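Local coordinates for extracellular ligand-binding receptor (Rhodopseudomonas palustris, PDB 3SG0), which probably serves as the solute-binding component of a transport system, binding small aromatic acids such as benzoyl-formic acid, at residues A[73-76]-A[77-81]; A[97-100]-A[101-105]; A[202-205]-A[206-210]; A[243-246]-A[247-251]. One frame throughout, in Å; residues are numbered along the deposited sequence. Where two conformers were deposited one is given.

Contact 1. Residues A[73-76]-A[77-81]; sequences DPTK and AAQNA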
loop_
_atom_site.group_PDB
_atom_site.type_symbol
_atom_site.label_atom_id
_atom_site.label_comp_id
_atom_site.label_asym_id
_atom_site.label_seq_id
_atom_site.Cartn_x
_atom_site.Cartn_y
_atom_site.Cartn_z
ATOM N N ASP A 73 -1.646 -14.473 -5.475
ATOM C CA ASP A 73 -1.452 -15.770 -4.844
ATOM C C ASP A 73 -0.071 -15.868 -4.210
ATOM O O ASP A 73 0.948 -15.715 -4.883
ATOM C CB ASP A 73 -1.642 -16.891 -5.865
ATOM C CG ASP A 73 -1.461 -18.256 -5.257
ATOM O OD1 ASP A 73 -2.360 -18.684 -4.503
ATOM O OD2 ASP A 73 -0.425 -18.897 -5.523
ATOM N N PRO A 74 -0.027 -16.112 -2.886
ATOM C CA PRO A 74 1.287 -16.165 -2.227
ATOM C C PRO A 74 2.225 -17.224 -2.805
ATOM O O PRO A 74 3.427 -16.989 -2.899
ATOM C CB PRO A 74 0.942 -16.483 -0.766
ATOM C CG PRO A 74 -0.477 -15.997 -0.597
ATOM C CD PRO A 74 -1.138 -16.252 -1.928
ATOM N N THR A 75 1.694 -18.371 -3.209
ATOM C CA THR A 75 2.540 -19.425 -3.759
ATOM C C THR A 75 3.178 -18.973 -5.073
ATOM O O THR A 75 4.371 -19.181 -5.315
ATOM C CB THR A 75 1.740 -20.724 -3.965
ATOM O OG1 THR A 75 1.275 -21.196 -2.694
ATOM C CG2 THR A 75 2.601 -21.793 -4.605
ATOM N N LYS A 76 2.381 -18.345 -5.928
ATOM C CA LYS A 76 2.901 -17.860 -7.191
ATOM C C LYS A 76 3.903 -16.724 -6.999
ATOM O O LYS A 76 4.882 -16.636 -7.726
ATOM C CB LYS A 76 1.777 -17.424 -8.128
ATOM C CG LYS A 76 2.255 -17.168 -9.549
ATOM C CD LYS A 76 1.107 -17.035 -10.546
ATOM C CE LYS A 76 1.621 -16.889 -11.976
ATOM N NZ LYS A 76 2.308 -18.122 -12.472
ATOM N N ALA A 77 3.652 -15.847 -6.036
ATOM C CA ALA A 77 4.598 -14.771 -5.764
ATOM C C ALA A 77 5.943 -15.343 -5.325
ATOM O O ALA A 77 6.989 -14.854 -5.736
ATOM C CB ALA A 77 4.052 -13.816 -4.712
ATOM N N ALA A 78 5.916 -16.366 -4.477
ATOM C CA ALA A 78 7.155 -16.994 -4.031
ATOM C C ALA A 78 7.895 -17.636 -5.201
ATOM O O ALA A 78 9.119 -17.531 -5.304
ATOM C CB ALA A 78 6.876 -18.011 -2.919
ATOM N N GLN A 79 7.152 -18.293 -6.089
ATOM C CA GLN A 79 7.746 -18.841 -7.303
ATOM C C GLN A 79 8.365 -17.750 -8.175
ATOM O O GLN A 79 9.482 -17.891 -8.666
ATOM C CB GLN A 79 6.707 -19.630 -8.098
ATOM C CG GLN A 79 6.244 -20.890 -7.390
ATOM C CD GLN A 79 5.012 -21.518 -8.021
ATOM O OE1 GLN A 79 4.326 -20.899 -8.831
ATOM N NE2 GLN A 79 4.725 -22.758 -7.640
ATOM N N ASN A 80 7.629 -16.661 -8.368
ATOM C CA ASN A 80 8.145 -15.525 -9.118
ATOM C C ASN A 80 9.440 -15.001 -8.513
ATOM O O ASN A 80 10.416 -14.761 -9.216
ATOM C CB ASN A 80 7.126 -14.378 -9.173
ATOM C CG ASN A 80 5.927 -14.683 -10.058
ATOM O OD1 ASN A 80 5.912 -15.663 -10.802
ATOM N ND2 ASN A 80 4.927 -13.819 -10.003
ATOM N N ALA A 81 9.439 -14.811 -7.200
ATOM C CA ALA A 81 10.611 -14.278 -6.516
ATOM C C ALA A 81 11.804 -15.205 -6.685
ATOM O O ALA A 81 12.905 -14.757 -6.977
ATOM C CB ALA A 81 10.312 -14.074 -5.045
#
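Gln-79 lies over the carbonyl of Thr-75, one turn earlier in the same helix. Gln-79 CB is 3.5 Å from Lys-76 O, and CG comes down 3.3 Å from Thr-75 O. The first torsion brings it there: at chi1 -67°, CG stands beside its own backbone N and opposite its carbonyl carbon. Beyond CG the chain is extended. CD stays near Thr-75 O, while the two ends of the amide meet different atoms: Gln-79 NE2 approaches methyl CG2 of Thr-75 at 3.8 Å, and OE1 faces Lys-76 CA at 3.7 Å. These are van der Waals contacts, and a long polar chain suits this exposed flank of the helix.

The backbone beneath is regular. Ala-77, Ala-78, Gln-79 and Asn-80 each donate N-H to the carbonyl four residues back, the last of these bonds running from Asn-80 N to Lys-76 O at 2.8 Å. Asn-80 also sets its CG 3.2 Å from Lys-76 O, but its ND2 turns to Thr-33 OG1 and Asp-69 O, tying the helix to the sheet. Alanines suit the inner side, where Ala-77, Ala-78 and Ala-81 meet helix 99-111 and small side chains permit close approach.

At the start, Asp-73 in one of its two conformers accepts from Lys-76 N through OD2 at 2.9 Å, on the anti side of the carboxylate and 25° out of its plane. Pro-74 follows, at a position whose N-H the helix does not need. An aspartate N-cap followed by proline is a classic helix start, here opening helix 74-86 of an alpha/beta domain of the periplasmic-binding-protein fold.

Contact 2. Residues A[97-100]-A[101-105]; sequences SLTP and VSLPL. With 173 (benzoyl-formic acid), chain B.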
loop_
_atom_site.group_PDB
_atom_site.type_symbol
_atom_site.label_atom_id
_atom_site.label_comp_id
_atom_site.label_asym_id
_atom_site.label_seq_id
_atom_site.Cartn_x
_atom_site.Cartn_y
_atom_site.Cartn_z
ATOM N N SER A 97 1.815 -6.825 -4.161
ATOM C CA SER A 97 0.831 -5.763 -3.994
ATOM C C SER A 97 0.037 -5.876 -2.705
ATOM O O SER A 97 -0.522 -4.882 -2.235
ATOM C CB SER A 97 -0.177 -5.822 -5.137
ATOM O OG SER A 97 0.443 -5.860 -6.410
ATOM N N LEU A 98 -0.064 -7.097 -2.185
ATOM C CA LEU A 98 -0.940 -7.409 -1.057
ATOM C C LEU A 98 -0.131 -7.994 0.080
ATOM O O LEU A 98 0.914 -8.610 -0.146
ATOM C CB LEU A 98 -2.010 -8.432 -1.446
ATOM C CG LEU A 98 -2.715 -8.261 -2.785
ATOM C CD1 LEU A 98 -3.777 -9.349 -2.973
ATOM C CD2 LEU A 98 -3.323 -6.880 -2.913
ATOM N N THR A 99 -0.635 -7.836 1.293
ATOM C CA THR A 99 0.056 -8.315 2.474
ATOM C C THR A 99 0.227 -9.842 2.521
ATOM O O THR A 99 1.343 -10.320 2.711
ATOM C CB THR A 99 -0.605 -7.768 3.754
ATOM O OG1 THR A 99 -0.405 -6.353 3.818
ATOM C CG2 THR A 99 -0.003 -8.405 4.983
ATOM N N PRO A 100 -0.852 -10.626 2.348
ATOM C CA PRO A 100 -0.670 -12.082 2.407
ATOM C C PRO A 100 0.303 -12.589 1.341
ATOM O O PRO A 100 1.020 -13.570 1.550
ATOM C CB PRO A 100 -2.088 -12.630 2.152
ATOM C CG PRO A 100 -2.856 -11.494 1.528
ATOM C CD PRO A 100 -2.263 -10.252 2.125
ATOM N N VAL A 101 0.308 -11.931 0.193
ATOM C CA VAL A 101 1.156 -12.336 -0.917
ATOM C C VAL A 101 2.614 -11.961 -0.655
ATOM O O VAL A 101 3.538 -12.677 -1.051
ATOM C CB VAL A 101 0.640 -11.732 -2.238
ATOM C CG1 VAL A 101 1.472 -12.195 -3.399
ATOM C CG2 VAL A 101 -0.824 -12.104 -2.449
ATOM N N SER A 102 2.816 -10.843 0.039
ATOM C CA SER A 102 4.157 -10.332 0.328
ATOM C C SER A 102 4.859 -11.021 1.490
ATOM O O SER A 102 6.084 -11.098 1.511
ATOM C CB SER A 102 4.093 -8.840 0.634
ATOM O OG SER A 102 3.669 -8.107 -0.500
ATOM N N LEU A 103 4.098 -11.485 2.473
ATOM C CA LEU A 103 4.703 -12.054 3.674
ATOM C C LEU A 103 5.770 -13.127 3.417
ATOM O O LEU A 103 6.852 -13.049 3.989
ATOM C CB LEU A 103 3.629 -12.566 4.637
ATOM C CG LEU A 103 3.037 -11.495 5.546
ATOM C CD1 LEU A 103 1.743 -11.986 6.189
ATOM C CD2 LEU A 103 4.053 -11.069 6.602
ATOM N N PRO A 104 5.487 -14.115 2.554
ATOM C CA PRO A 104 6.496 -15.158 2.319
ATOM C C PRO A 104 7.740 -14.632 1.615
ATOM O O PRO A 104 8.775 -15.303 1.639
ATOM C CB PRO A 104 5.764 -16.168 1.425
ATOM C CG PRO A 104 4.634 -15.394 0.800
ATOM C CD PRO A 104 4.219 -14.404 1.860
ATOM N N LEU A 105 7.658 -13.467 0.986
ATOM C CA LEU A 105 8.810 -12.946 0.264
ATOM C C LEU A 105 9.906 -12.431 1.188
ATOM O O LEU A 105 11.063 -12.323 0.779
ATOM C CB LEU A 105 8.395 -11.842 -0.706
ATOM C CG LEU A 105 7.266 -12.217 -1.664
ATOM C CD1 LEU A 105 7.030 -11.082 -2.638
ATOM C CD2 LEU A 105 7.579 -13.524 -2.397
HETATM O O1B 173 B . -1.553 -4.767 1.981
HETATM C C1 173 B . -2.548 -5.174 1.444
HETATM O O1A 173 B . -2.976 -6.494 1.530
HETATM C C2 173 B . -3.530 -4.212 0.832
HETATM O O2 173 B . -4.631 -4.573 0.540
HETATM C C1G 173 B . -3.044 -2.824 0.554
HETATM C C2D 173 B . -1.679 -2.633 -0.100
HETATM C C2E 173 B . -1.159 -1.235 -0.366
HETATM C C3 173 B . -2.009 -0.034 0.045
HETATM C C1E 173 B . -3.381 -0.258 0.709
HETATM C C1D 173 B . -3.916 -1.652 0.965
#
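The carboxylate end of the benzoyl-formic acid pocket is built on the first turn of helix 99-111, where Ser-102 grips Leu-98 O twice. Ser-102 OG donates to Leu-98 O at 2.8 Å from above the carbonyl plane, 40° out of it, and Ser-102 N donates to the same oxygen at 2.9 Å. With chi1 -65°, OG stands beside its own backbone N, which lets both donors reach one acceptor; OG also bonds Thr-118 OG1. With alanine in place of this serine, Leu-98 O would probably keep just the backbone donor of that residue and Thr-118 OG1 would lose this partner, making the turn behind the pocket less firmly fixed.

Thr-99 meets the ligand with two groups. Thr-99 N donates to ligand O1A at 2.7 Å in an almost straight bond (176°), and Thr-99 OG1 gives its proton to ligand O1B, also at 2.7 Å. OG1 is also hydrogen-bonded to Ala-122 N, and Arg-198 and Ala-121 N bind the ligand as well. Apolar contacts brace the turn: Leu-98 CB lies 4.0 Å from Val-101 CG2. Further on, Pro-104 has no N-H for Pro-100 O and places CD 3.3 Å from it, in keeping with the kink there.

A carboxylate held at a helix start by a backbone N-H and a hydroxyl, where the helix dipole probably adds attraction, is characteristic of ligand sites in the leucine-binding protein family.

Contact 3. Residues A[202-205]-A[206-210]; sequences SVTG and QVLKI
Apolar contacts join successive turns at the start of helix 204-212. Val-203 CG2 and Val-207 CG2 meet at 3.9 Å on the buried side, where branched aliphatic chains pack against Leu-229, Ala-233 and Leu-234 of helix 228-236. On the outer side, Thr-204 and Leu-208 lie side by side and point the same way, CG2 3.8 Å from CD1; Thr-204 can serve there because its methyl can join the leucine.

Backbone bonds carry the helix itself: Val-207 N, Leu-208 N and Lys-209 N donate to the carbonyls of Val-203, Thr-204 and Gly-205. Ahead of them, Ser-202 OG accepts from Thr-204 N at 3.1 Å, an ST turn that engages an N-H with no earlier turn to receive it.

Amide and water bonds centre on Gln-206. Its chain bends at chi2 (95°), which turns the amide back across Val-203 at about a right angle. NE2 bonds Val-195 O and also gives a hydrogen to a water at 2.9 Å, which in turn donates to Ser-202 O. OE1 accepts from a second water at 2.8 Å, and that water accepts from Gly-205 N at 3.0 Å.

The chemistry is thus divided: apolar side chains on the inner side hold the helix to the domain, while a serine, a glutamine and two ordered waters satisfy polar groups at its open N-terminal end.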
loop_
_atom_site.group_PDB
_atom_site.type_symbol
_atom_site.label_atom_id
_atom_site.label_comp_id
_atom_site.label_asym_id
_atom_site.label_seq_id
_atom_site.Cartn_x
_atom_site.Cartn_y
_atom_site.Cartn_z
ATOM N N SER A 202 -20.589 -12.778 -1.452
ATOM C CA SER A 202 -21.596 -12.218 -0.559
ATOM C C SER A 202 -21.003 -11.990 0.819
ATOM O O SER A 202 -20.162 -12.770 1.263
ATOM C CB SER A 202 -22.798 -13.168 -0.441
ATOM O OG SER A 202 -23.692 -12.718 0.572
ATOM N N VAL A 203 -21.460 -10.936 1.488
ATOM C CA VAL A 203 -21.158 -10.723 2.901
ATOM C C VAL A 203 -22.454 -10.452 3.660
ATOM O O VAL A 203 -22.477 -9.725 4.650
ATOM C CB VAL A 203 -20.175 -9.555 3.116
ATOM C CG1 VAL A 203 -18.810 -9.893 2.543
ATOM C CG2 VAL A 203 -20.720 -8.272 2.502
ATOM N N THR A 204 -23.539 -11.058 3.203
ATOM C CA THR A 204 -24.853 -10.751 3.753
ATOM C C THR A 204 -25.005 -11.118 5.228
ATOM O O THR A 204 -25.523 -10.330 6.012
ATOM C CB THR A 204 -25.963 -11.372 2.900
ATOM O OG1 THR A 204 -25.913 -10.764 1.602
ATOM C CG2 THR A 204 -27.336 -11.138 3.528
ATOM N N GLY A 205 -24.536 -12.300 5.607
ATOM C CA GLY A 205 -24.610 -12.713 6.998
ATOM C C GLY A 205 -23.874 -11.749 7.913
ATOM O O GLY A 205 -24.377 -11.350 8.965
ATOM N N GLN A 206 -22.673 -11.362 7.501
ATOM C CA GLN A 206 -21.859 -10.441 8.288
ATOM C C GLN A 206 -22.541 -9.094 8.438
ATOM O O GLN A 206 -22.563 -8.508 9.516
ATOM C CB GLN A 206 -20.497 -10.241 7.617
ATOM C CG GLN A 206 -19.640 -11.494 7.522
ATOM C CD GLN A 206 -19.764 -12.225 6.194
ATOM O OE1 GLN A 206 -20.858 -12.382 5.648
ATOM N NE2 GLN A 206 -18.632 -12.675 5.671
ATOM N N VAL A 207 -23.076 -8.589 7.337
ATOM C CA VAL A 207 -23.716 -7.287 7.338
ATOM C C VAL A 207 -25.001 -7.293 8.168
ATOM O O VAL A 207 -25.277 -6.345 8.901
ATOM C CB VAL A 207 -23.952 -6.799 5.893
ATOM C CG1 VAL A 207 -24.995 -5.694 5.843
ATOM C CG2 VAL A 207 -22.628 -6.350 5.279
ATOM N N LEU A 208 -25.783 -8.362 8.072
ATOM C CA LEU A 208 -26.964 -8.467 8.927
ATOM C C LEU A 208 -26.582 -8.435 10.409
ATOM O O LEU A 208 -27.243 -7.774 11.214
ATOM C CB LEU A 208 -27.778 -9.719 8.594
ATOM C CG LEU A 208 -28.524 -9.662 7.260
ATOM C CD1 LEU A 208 -29.142 -11.015 6.924
ATOM C CD2 LEU A 208 -29.585 -8.572 7.277
ATOM N N LYS A 209 -25.513 -9.137 10.774
ATOM C CA LYS A 209 -25.047 -9.133 12.158
ATOM C C LYS A 209 -24.633 -7.732 12.603
ATOM O O LYS A 209 -24.965 -7.292 13.709
ATOM C CB LYS A 209 -23.896 -10.119 12.356
ATOM C CG LYS A 209 -24.333 -11.570 12.346
ATOM C CD LYS A 209 -23.160 -12.513 12.549
ATOM C CE LYS A 209 -23.621 -13.964 12.526
ATOM N NZ LYS A 209 -22.498 -14.917 12.740
ATOM N N ILE A 210 -23.902 -7.030 11.745
ATOM C CA ILE A 210 -23.499 -5.669 12.055
ATOM C C ILE A 210 -24.714 -4.775 12.254
ATOM O O ILE A 210 -24.808 -4.050 13.245
ATOM C CB ILE A 210 -22.588 -5.105 10.953
ATOM C CG1 ILE A 210 -21.242 -5.834 10.982
ATOM C CG2 ILE A 210 -22.388 -3.607 11.134
ATOM C CD1 ILE A 210 -20.369 -5.595 9.767
HETATM O O HOH W 1 -18.476 -13.885 3.038
HETATM O O HOH W 2 -22.543 -14.126 4.266
#

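Contact 4. Residues A[243-246]-A[247-251]; sequences IYQT and HGVAT. With 173 (benzoyl-formic acid), chain B.
Thr-246 OG1 takes a hydrogen bond from Gly-248 N at 3.2 Å and is hydrogen-bonded as well to Tyr-171 OH. Its chi1 of 68° puts the hydroxyl between its own N and carbonyl carbon, close over the following turn. Val-249 N closes that turn on Thr-246 O at 3.0 Å, the donor standing 37° out of the carbonyl plane. A valine in place of Thr-246 would probably leave Gly-248 N and Tyr-171 OH without this shared partner and the turn less firmly held.

Val-249 CG2 packs 3.2 Å from Thr-246 O, and its CG1 lies 3.3 Å from Gln-245 OE1, the two side chains crossing at about a right angle; Gln-245 NE2 is held by Gln-231 and Ala-227. The imidazole puts one face toward the benzoyl ring, His-247 CD2 3.6 Å from ligand C1E, while Glu-270 on ND1 and Asp-143 on NE2 fix its rotation. Gly-248, with no side chain, lets its CA come 3.6 Å from ligand C1D.

This beta turn over 246-249, reinforced by an ST turn from Thr-246, contributes His-247 and Gly-248 to the ring side of the pocket, in a loop after strand 242-244 of a periplasmic-binding-protein fold.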
loop_
_atom_site.group_PDB
_atom_site.type_symbol
_atom_site.label_atom_id
_atom_site.label_comp_id
_atom_site.label_asym_id
_atom_site.label_seq_id
_atom_site.Cartn_x
_atom_site.Cartn_y
_atom_site.Cartn_z
ATOM N N ILE A 243 -19.782 5.455 7.177
ATOM C CA ILE A 243 -18.957 4.299 6.864
ATOM C C ILE A 243 -17.526 4.763 6.619
ATOM O O ILE A 243 -17.277 5.738 5.899
ATOM C CB ILE A 243 -19.510 3.529 5.654
ATOM C CG1 ILE A 243 -20.885 2.937 5.988
ATOM C CG2 ILE A 243 -18.545 2.426 5.244
ATOM C CD1 ILE A 243 -21.571 2.279 4.803
ATOM N N TYR A 244 -16.596 4.074 7.264
ATOM C CA TYR A 244 -15.176 4.370 7.157
ATOM C C TYR A 244 -14.482 3.220 6.452
ATOM O O TYR A 244 -14.843 2.056 6.649
ATOM C CB TYR A 244 -14.597 4.585 8.553
ATOM C CG TYR A 244 -15.261 5.759 9.207
ATOM C CD1 TYR A 244 -14.898 7.049 8.863
ATOM C CD2 TYR A 244 -16.302 5.588 10.109
ATOM C CE1 TYR A 244 -15.522 8.141 9.425
ATOM C CE2 TYR A 244 -16.933 6.680 10.681
ATOM C CZ TYR A 244 -16.542 7.947 10.328
ATOM O OH TYR A 244 -17.169 9.035 10.889
ATOM N N GLN A 245 -13.513 3.549 5.603
ATOM C CA GLN A 245 -12.735 2.541 4.901
ATOM C C GLN A 245 -11.260 2.793 5.202
ATOM O O GLN A 245 -10.930 3.449 6.196
ATOM C CB GLN A 245 -13.047 2.556 3.399
ATOM C CG GLN A 245 -14.472 2.101 3.059
ATOM C CD GLN A 245 -14.538 0.724 2.400
ATOM O OE1 GLN A 245 -13.600 -0.071 2.468
ATOM N NE2 GLN A 245 -15.657 0.442 1.745
ATOM N N THR A 246 -10.390 2.248 4.359
ATOM C CA THR A 246 -8.941 2.348 4.507
ATOM C C THR A 246 -8.330 2.791 3.187
ATOM O O THR A 246 -9.008 2.839 2.158
ATOM C CB THR A 246 -8.300 0.995 4.853
ATOM O OG1 THR A 246 -8.409 0.115 3.723
ATOM C CG2 THR A 246 -8.939 0.371 6.084
ATOM N N HIS A 247 -7.029 3.071 3.203
ATOM C CA HIS A 247 -6.332 3.475 1.989
ATOM C C HIS A 247 -6.274 2.388 0.914
ATOM O O HIS A 247 -5.812 2.647 -0.195
ATOM C CB HIS A 247 -4.941 4.041 2.294
ATOM C CG HIS A 247 -4.017 3.094 3.001
ATOM N ND1 HIS A 247 -2.717 3.443 3.299
ATOM C CD2 HIS A 247 -4.187 1.833 3.475
ATOM C CE1 HIS A 247 -2.126 2.442 3.926
ATOM N NE2 HIS A 247 -2.994 1.452 4.048
ATOM N N GLY A 248 -6.745 1.181 1.228
ATOM C CA GLY A 248 -6.939 0.162 0.207
ATOM C C GLY A 248 -7.984 0.553 -0.829
ATOM O O GLY A 248 -8.040 -0.070 -1.895
ATOM N N VAL A 249 -8.800 1.567 -0.547
ATOM C CA VAL A 249 -9.855 1.949 -1.478
ATOM C C VAL A 249 -9.511 3.171 -2.323
ATOM O O VAL A 249 -10.344 3.633 -3.099
ATOM C CB VAL A 249 -11.218 2.186 -0.764
ATOM C CG1 VAL A 249 -11.540 1.026 0.177
ATOM C CG2 VAL A 249 -11.261 3.535 -0.037
ATOM N N ALA A 250 -8.285 3.679 -2.189
ATOM C CA ALA A 250 -7.913 4.994 -2.715
ATOM C C ALA A 250 -7.677 5.019 -4.229
ATOM O O ALA A 250 -6.853 5.798 -4.727
ATOM C CB ALA A 250 -6.703 5.523 -1.957
ATOM N N THR A 251 -8.426 4.187 -4.948
ATOM C CA THR A 251 -8.393 4.141 -6.402
ATOM C C THR A 251 -9.713 4.638 -6.983
ATOM O O THR A 251 -10.792 4.337 -6.464
ATOM C CB THR A 251 -8.108 2.718 -6.923
ATOM O OG1 THR A 251 -8.404 2.685 -8.323
ATOM C CG2 THR A 251 -8.957 1.654 -6.214
HETATM O O1B 173 B . -1.553 -4.767 1.981
HETATM C C1 173 B . -2.548 -5.174 1.444
HETATM O O1A 173 B . -2.976 -6.494 1.530
HETATM C C2 173 B . -3.530 -4.212 0.832
HETATM O O2 173 B . -4.631 -4.573 0.540
HETATM C C1G 173 B . -3.044 -2.824 0.554
HETATM C C2D 173 B . -1.679 -2.633 -0.100
HETATM C C2E 173 B . -1.159 -1.235 -0.366
HETATM C C3 173 B . -2.009 -0.034 0.045
HETATM C C1E 173 B . -3.381 -0.258 0.709
HETATM C C1D 173 B . -3.916 -1.652 0.965
#

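In the fold
All four contacts are local and follow one another along the chain; none nests in or crosses another, and each shapes a helix start or a turn. Contacts 1 and 2 open helices 74-86 and 99-111, neighbours beside the six-stranded sheet, and they pack directly: Ala-77 CB reaches Val-101 CG1 at 3.3 Å. Contact 3 starts helix 204-212, which along the chain links strands 189-196 and 217-221 of the four-stranded parallel sheet. Contact 4 closes the turn after an edge strand of that sheet, 242-244. Contacts 2 and 4 have nearest atoms about 8 Å apart yet both touch benzoyl-formic acid: contact 2 meets its carboxylate and contact 4 its ring.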